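Esterase/lipase-like protein (Caldicellulosiruptor lactoaceticus 6A, PDB 6A6O) hydrolyses acetyl esters and xylosides, acting as a bifunctional enzyme with acetyl esterase and 1,4-beta-xylosidase activity. Local coordinates at residues S133-H137 against P172-L176. Numbering follows the deposited sequence.
Sequences SAGGH and PVISL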
# COMPACT_ATOMS: atom_id res chain seq x y z
N SER A 133 6.68 -5.23 -2.33
CA SER A 133 8.00 -5.24 -1.67
C SER A 133 8.00 -4.25 -0.52
O SER A 133 7.17 -4.39 0.40
CB SER A 133 9.07 -5.02 -2.75
OG SER A 133 10.36 -5.24 -2.19
N ALA A 134 8.88 -3.24 -0.50
CA ALA A 134 8.83 -2.24 0.56
C ALA A 134 7.51 -1.47 0.55
O ALA A 134 7.05 -1.02 1.61
CB ALA A 134 10.01 -1.27 0.44
N GLY A 135 6.90 -1.28 -0.63
CA GLY A 135 5.56 -0.73 -0.67
C GLY A 135 4.53 -1.64 -0.03
O GLY A 135 3.54 -1.17 0.53
N GLY A 136 4.75 -2.96 -0.11
CA GLY A 136 3.88 -3.87 0.61
C GLY A 136 4.10 -3.81 2.11
O GLY A 136 3.15 -3.97 2.89
N HIS A 137 5.34 -3.58 2.53
CA HIS A 137 5.57 -3.26 3.93
C HIS A 137 4.73 -2.06 4.35
O HIS A 137 3.96 -2.12 5.33
CB HIS A 137 7.05 -2.97 4.16
CG HIS A 137 7.40 -2.75 5.60
ND1 HIS A 137 7.93 -1.57 6.06
CD2 HIS A 137 7.29 -3.56 6.68
CE1 HIS A 137 8.12 -1.66 7.37
NE2 HIS A 137 7.75 -2.86 7.76
N PRO A 172 5.70 -8.98 -0.25
CA PRO A 172 5.95 -7.90 0.72
C PRO A 172 7.13 -8.13 1.66
O PRO A 172 7.38 -9.25 2.13
CB PRO A 172 4.65 -7.87 1.53
CG PRO A 172 4.20 -9.31 1.51
CD PRO A 172 4.49 -9.74 0.09
N VAL A 173 7.85 -7.04 1.92
CA VAL A 173 8.62 -6.89 3.14
C VAL A 173 7.65 -6.83 4.31
O VAL A 173 6.71 -6.03 4.29
CB VAL A 173 9.48 -5.62 3.05
CG1 VAL A 173 10.11 -5.27 4.39
CG2 VAL A 173 10.54 -5.78 1.94
N ILE A 174 7.84 -7.68 5.32
CA ILE A 174 6.89 -7.75 6.43
C ILE A 174 7.65 -7.64 7.74
O ILE A 174 7.38 -6.76 8.57
CB ILE A 174 6.06 -9.05 6.38
CG1 ILE A 174 5.07 -9.05 5.21
CG2 ILE A 174 5.29 -9.26 7.70
CD1 ILE A 174 3.95 -8.00 5.30
N SER A 175 8.60 -8.55 7.93
CA SER A 175 9.41 -8.60 9.13
C SER A 175 10.67 -7.74 8.98
O SER A 175 11.32 -7.74 7.93
CB SER A 175 9.81 -10.05 9.43
OG SER A 175 10.74 -10.11 10.48
N LEU A 176 11.01 -7.01 10.04
CA LEU A 176 12.18 -6.15 10.04
C LEU A 176 13.40 -6.90 10.58
O LEU A 176 14.54 -6.56 10.27
CB LEU A 176 11.93 -4.89 10.87
CG LEU A 176 11.21 -3.75 10.16
CD1 LEU A 176 11.68 -2.40 10.69
CD2 LEU A 176 11.41 -3.84 8.66
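Val173 lies against the first turn of helix 134-142, where Ser133 sits at the apparent nucleophile elbow (GxSxG) of an alpha/beta-hydrolase fold. The opposing segment 172-176 follows strand 167-170, which runs parallel beside strand 127-132, the one leading into Ser133. Ser133 has the strained backbone of this turn, and its OG hydrogen-bonds His254 NE2, consistent with a Ser-His-Asp triad completed by Asp222. The tight part of the contact runs from Ser133 O to His137 CA. Ser133 O takes the helical bond from His137 N at 2.9 Å and a second bond from Val173 N at 3.1 Å (N-H...O angle 155°), the latter donor well above the carbonyl plane. It thus serves the first helical turn and the loop, and the Val173 N bond is the one hydrogen bond between the segments. Gly136 presents only backbone here, so Pro172 CB approaches its C to 4.1 Å. Beside it, Val173 straddles the turn: CG2 rests on Ala134 N at 3.9 Å, while CG1, anti to its own backbone N (chi1 169°), reaches CB and CG of His137. Val173 O presses close to His137 CA, at 3.0 Å, and lies at the edge of the imidazole, near its plane. Toward Leu176 the fit between the segments is looser, although this side too is buried. There the imidazole is held from outside the pair, by Tyr65 OH at ND1 and by Leu201 O at NE2; together they fix its rotation, and since Leu201 O can only accept, NE2 is the donor there. Ile174 O stays near the ring plane, 3.7 Å from His137 CD2, whereas the Leu176 side chain crosses the histidine at about a right angle, its CD2 meeting His137 NE2 obliquely at 3.9 Å.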